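Local structure of polyhedrin (Operophtera brumata cypovirus 19, 5A99) at residues Leu121-Phe126 with Ala188-Asn193; Ile33-Val38 with Arg55-Ser60. The protein forms the crystalline lattice of the polyhedra, the insect-virus occlusion bodies that probably shelter cypovirus particles outside the host. All coordinates share one frame; numbering follows the deposited sequence.

Interaction 1 (Leu121-Phe126 with Ala188-Asn193)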
# COMPACT_ATOMS: atom_id res chain seq x y z
N LEU A 121 -22.75 2.97 -8.10
CA LEU A 121 -22.38 2.76 -9.49
C LEU A 121 -21.72 4.00 -10.11
O LEU A 121 -20.86 3.88 -10.97
CB LEU A 121 -23.60 2.35 -10.31
CG LEU A 121 -24.13 0.94 -10.07
CD1 LEU A 121 -25.48 0.74 -10.75
CD2 LEU A 121 -23.13 -0.10 -10.54
N GLY A 122 -22.12 5.19 -9.65
CA GLY A 122 -21.49 6.43 -10.07
C GLY A 122 -20.06 6.59 -9.59
O GLY A 122 -19.35 7.49 -10.02
N SER A 123 -19.62 5.72 -8.69
CA SER A 123 -18.24 5.78 -8.22
C SER A 123 -17.37 4.74 -8.93
O SER A 123 -16.16 4.71 -8.76
CB SER A 123 -18.18 5.57 -6.70
OG SER A 123 -18.35 4.20 -6.36
N VAL A 124 -17.99 3.87 -9.71
CA VAL A 124 -17.20 2.80 -10.34
C VAL A 124 -16.32 3.35 -11.46
O VAL A 124 -16.80 3.85 -12.47
CB VAL A 124 -18.09 1.66 -10.87
CG1 VAL A 124 -17.23 0.64 -11.56
CG2 VAL A 124 -18.87 1.02 -9.73
N TRP A 125 -15.00 3.26 -11.24
CA TRP A 125 -14.02 3.89 -12.11
C TRP A 125 -12.94 2.87 -12.42
O TRP A 125 -12.45 2.19 -11.53
CB TRP A 125 -13.45 5.13 -11.42
CG TRP A 125 -12.29 5.75 -12.12
CD1 TRP A 125 -12.34 6.56 -13.22
CD2 TRP A 125 -10.90 5.65 -11.77
NE1 TRP A 125 -11.08 6.96 -13.58
CE2 TRP A 125 -10.17 6.41 -12.70
CE3 TRP A 125 -10.21 4.98 -10.75
CZ2 TRP A 125 -8.79 6.53 -12.65
CZ3 TRP A 125 -8.81 5.11 -10.70
CH2 TRP A 125 -8.13 5.87 -11.65
N PHE A 126 -12.55 2.78 -13.68
CA PHE A 126 -11.66 1.71 -14.12
C PHE A 126 -10.84 2.24 -15.29
O PHE A 126 -11.39 2.72 -16.28
CB PHE A 126 -12.51 0.49 -14.53
CG PHE A 126 -11.70 -0.68 -14.98
CD1 PHE A 126 -11.17 -1.58 -14.07
CD2 PHE A 126 -11.47 -0.89 -16.33
CE1 PHE A 126 -10.42 -2.66 -14.51
CE2 PHE A 126 -10.72 -1.96 -16.78
CZ PHE A 126 -10.20 -2.85 -15.87
N ALA A 188 -11.56 2.08 -8.70
CA ALA A 188 -12.12 2.54 -7.45
C ALA A 188 -13.60 2.29 -7.44
O ALA A 188 -14.25 2.26 -8.49
CB ALA A 188 -11.85 4.00 -7.26
N VAL A 189 -14.13 2.12 -6.24
CA VAL A 189 -15.55 2.01 -6.04
C VAL A 189 -15.84 2.17 -4.55
O VAL A 189 -15.07 1.70 -3.71
CB VAL A 189 -16.09 0.66 -6.56
CG1 VAL A 189 -15.33 -0.51 -5.97
CG2 VAL A 189 -17.58 0.53 -6.28
N GLN A 190 -16.94 2.85 -4.22
CA GLN A 190 -17.37 3.00 -2.84
C GLN A 190 -18.76 2.41 -2.69
O GLN A 190 -19.47 2.20 -3.70
CB GLN A 190 -17.38 4.48 -2.42
CG GLN A 190 -18.41 5.31 -3.15
CD GLN A 190 -18.56 6.73 -2.59
OE1 GLN A 190 -17.86 7.13 -1.65
NE2 GLN A 190 -19.49 7.48 -3.16
N ARG A 191 -19.17 2.14 -1.46
CA ARG A 191 -20.52 1.65 -1.22
C ARG A 191 -21.48 2.81 -1.42
O ARG A 191 -21.11 3.97 -1.20
CB ARG A 191 -20.70 1.05 0.18
CG ARG A 191 -21.06 2.03 1.29
CD ARG A 191 -21.58 1.31 2.57
NE ARG A 191 -20.93 0.02 2.82
CZ ARG A 191 -21.51 -1.16 2.64
NH1 ARG A 191 -22.77 -1.24 2.23
NH2 ARG A 191 -20.84 -2.26 2.88
N ALA A 192 -22.69 2.48 -1.84
CA ALA A 192 -23.74 3.48 -2.05
C ALA A 192 -24.11 4.17 -0.74
O ALA A 192 -24.30 3.53 0.29
CB ALA A 192 -24.97 2.81 -2.64
N ASN A 193 -24.24 5.49 -0.79
CA ASN A 193 -24.85 6.21 0.31
C ASN A 193 -25.91 7.17 -0.22
O ASN A 193 -25.60 8.17 -0.87
CB ASN A 193 -23.80 6.95 1.14
CG ASN A 193 -24.40 7.55 2.40
OD1 ASN A 193 -25.61 7.51 2.60
ND2 ASN A 193 -23.55 8.10 3.26
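Trp125 and Ala188 pair antiparallel across the two backbones as a hydrogen-bonded pair, their CA atoms 5.2 Å apart. Trp125 N gives its hydrogen to Ala188 O at 3.0 Å, and Ala188 N returns one to Trp125 O. Just before the pair the 121-126 chain turns in a helix-like bend, closed by a bond from Val124 N to Leu121 O, and the regular ladder gives way to a side chain. Ser123 OG accepts a hydrogen from the backbone Gln190 N at 2.9 Å in an almost straight bond (174° at the hydrogen). With chi1 at 77°, OG is tucked between its own N and carbonyl carbon; there it also bonds Asp120 O. Gln190 CG passes 3.4 Å from Ser123 OG. The amide end of Gln190 reaches on to Asp120 and Tyr200.

Val124 and Val189 stand side by side, pointing the same way, and meet through their CG2 methyls at 3.7 Å; Phe113 and Val115 of strand 110-116 pack against them. On the other face Ala188 CB sits 4.0 Å from Trp125 CE3, on an indole that also makes a cation-pi contact with Arg211 of a second subunit. The whole is an antiparallel strand pairing at the edge, within this chain, of a three-stranded sheet, its valine face turned to the larger sheet in a beta-sandwich-like core and its tryptophan face to a neighbouring subunit of the trimer.

Interaction 2 (Ile33-Val38 with Arg55-Ser60)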
# COMPACT_ATOMS: atom_id res chain seq x y z
N ILE A 33 -18.05 -4.47 0.26
CA ILE A 33 -18.13 -4.32 -1.18
C ILE A 33 -16.89 -5.01 -1.72
O ILE A 33 -15.84 -5.07 -1.06
CB ILE A 33 -18.23 -2.85 -1.66
CG1 ILE A 33 -17.10 -2.00 -1.09
CG2 ILE A 33 -19.58 -2.26 -1.28
CD1 ILE A 33 -17.11 -0.57 -1.61
N TYR A 34 -17.04 -5.56 -2.92
CA TYR A 34 -16.00 -6.38 -3.52
C TYR A 34 -15.69 -5.88 -4.92
O TYR A 34 -16.57 -5.44 -5.66
CB TYR A 34 -16.41 -7.86 -3.57
CG TYR A 34 -16.67 -8.46 -2.22
CD1 TYR A 34 -15.63 -8.90 -1.42
CD2 TYR A 34 -17.97 -8.58 -1.73
CE1 TYR A 34 -15.86 -9.43 -0.18
CE2 TYR A 34 -18.21 -9.12 -0.49
CZ TYR A 34 -17.15 -9.55 0.27
OH TYR A 34 -17.39 -10.09 1.51
N ALA A 35 -14.40 -5.95 -5.25
CA ALA A 35 -13.90 -5.61 -6.56
C ALA A 35 -12.92 -6.70 -7.00
O ALA A 35 -11.87 -6.89 -6.37
CB ALA A 35 -13.24 -4.25 -6.55
N HIS A 36 -13.26 -7.41 -8.06
CA HIS A 36 -12.42 -8.47 -8.60
C HIS A 36 -11.80 -8.03 -9.91
O HIS A 36 -12.50 -7.58 -10.82
CB HIS A 36 -13.22 -9.73 -8.86
CG HIS A 36 -13.44 -10.58 -7.64
ND1 HIS A 36 -14.56 -10.47 -6.86
CD2 HIS A 36 -12.69 -11.56 -7.09
CE1 HIS A 36 -14.50 -11.34 -5.87
NE2 HIS A 36 -13.36 -12.01 -5.98
N LEU A 37 -10.49 -8.18 -10.02
CA LEU A 37 -9.83 -8.03 -11.29
C LEU A 37 -9.39 -9.42 -11.71
O LEU A 37 -8.54 -10.05 -11.07
CB LEU A 37 -8.65 -7.07 -11.18
CG LEU A 37 -7.83 -6.86 -12.46
CD1 LEU A 37 -8.72 -6.47 -13.63
CD2 LEU A 37 -6.75 -5.79 -12.22
N VAL A 38 -10.03 -9.93 -12.77
CA VAL A 38 -9.77 -11.28 -13.23
C VAL A 38 -8.97 -11.19 -14.51
O VAL A 38 -9.39 -10.56 -15.48
CB VAL A 38 -11.07 -12.04 -13.51
CG1 VAL A 38 -10.77 -13.50 -13.94
CG2 VAL A 38 -11.97 -11.98 -12.31
N ARG A 55 -16.27 -0.16 3.09
CA ARG A 55 -16.73 1.17 2.68
C ARG A 55 -16.19 1.68 1.35
O ARG A 55 -16.94 2.20 0.53
CB ARG A 55 -16.37 2.18 3.76
CG ARG A 55 -17.19 2.06 5.02
CD ARG A 55 -16.83 3.15 6.00
NE ARG A 55 -17.63 3.07 7.21
CZ ARG A 55 -17.79 4.08 8.06
NH1 ARG A 55 -17.20 5.26 7.83
NH2 ARG A 55 -18.54 3.91 9.14
N ILE A 56 -14.88 1.55 1.14
CA ILE A 56 -14.25 2.22 0.02
C ILE A 56 -13.05 1.44 -0.50
O ILE A 56 -12.26 0.89 0.26
CB ILE A 56 -13.84 3.69 0.40
CG1 ILE A 56 -13.37 4.47 -0.84
CG2 ILE A 56 -12.78 3.70 1.51
CD1 ILE A 56 -13.10 5.96 -0.59
N ILE A 57 -12.94 1.40 -1.82
CA ILE A 57 -11.87 0.68 -2.48
C ILE A 57 -11.22 1.59 -3.51
O ILE A 57 -11.88 2.07 -4.43
CB ILE A 57 -12.40 -0.61 -3.16
CG1 ILE A 57 -12.89 -1.61 -2.11
CG2 ILE A 57 -11.32 -1.26 -4.04
CD1 ILE A 57 -13.45 -2.92 -2.71
N SER A 58 -9.92 1.86 -3.33
CA SER A 58 -9.09 2.51 -4.34
C SER A 58 -7.83 1.68 -4.54
O SER A 58 -7.07 1.49 -3.60
CB SER A 58 -8.72 3.93 -3.90
OG SER A 58 -7.69 4.48 -4.70
N ARG A 59 -7.60 1.20 -5.76
CA ARG A 59 -6.48 0.31 -6.02
C ARG A 59 -5.81 0.61 -7.33
O ARG A 59 -6.46 1.04 -8.28
CB ARG A 59 -6.94 -1.15 -6.07
CG ARG A 59 -7.65 -1.62 -4.83
CD ARG A 59 -6.69 -1.89 -3.69
NE ARG A 59 -7.39 -2.50 -2.57
CZ ARG A 59 -8.09 -1.82 -1.66
NH1 ARG A 59 -8.14 -0.49 -1.72
NH2 ARG A 59 -8.71 -2.46 -0.69
N SER A 60 -4.51 0.36 -7.40
CA SER A 60 -3.82 0.39 -8.68
C SER A 60 -2.79 -0.74 -8.72
O SER A 60 -2.27 -1.19 -7.69
CB SER A 60 -3.21 1.77 -8.96
OG SER A 60 -2.25 2.12 -7.98
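Ile57 and Ile33 slide past each other in opposite directions, each bringing its CD1 to backbone atoms of the other segment. Ile57 CD1 lies 3.6 Å from Ile33 O and 4.1 Å from Ile33 CG1, and the same methyl touches Ala35 CB, also at 4.1 Å. In return Ile33 CD1 comes to 3.5 Å from Arg55 O. Torsions explain the reach: Ile57 CG1 is anti to its carbonyl carbon (chi1 -67°) and the chain is fully extended beyond it, so one methyl spans the gap between the strands.

That gap is too wide for backbone bonding. The strand axes approach to 8.0 Å and run nearly parallel, 22° between their N-to-C directions, each strand hydrogen-bonding within its own sheet instead. Ile33 and Ala35 are held by Asn53 and Ala51 of strand 46-53. Phe187 packs on Ala35 from the smaller sheet.

The other branch of Ile57, CG2, lies 4.0 Å above the centre of one face of the Arg59 guanidinium. Arg59 NH1 bonds Ser58 O at 2.9 Å from well above that carbonyl's plane, and Arg59 NE makes a salt bridge to Asp217. No hydrogen bond joins the two segments: methyls against aliphatic carbons and against backbone carbonyl oxygens make the contact, so the two sheets meet here by van der Waals packing, with the charge of Arg59 probably balanced by Asp217 alongside.

From the N terminus, strand 33-40 runs into hairpin partner 46-53, and the chain then crosses to strand 56-61, where interaction 2 closes a short excursion of 16 residues. Interaction 1 opens only later, at 121, and closes a longer loop of 61 residues that carries strands 157-161 and 164-173 of the larger sheet; the two are in series, neither nested nor crossed. The centres of interactions 1 and 2 are about 9 Å apart. Strand 184-190 joins them: it lies between 125-129 and 56-61, with Ile57 N probably bonded to Val189 O and Arg191 N to Arg55 O. Interaction 1 thus joins strand 125-129 to the smaller sheet, interaction 2 seats that sheet against the six-stranded one, and both touch the second subunit.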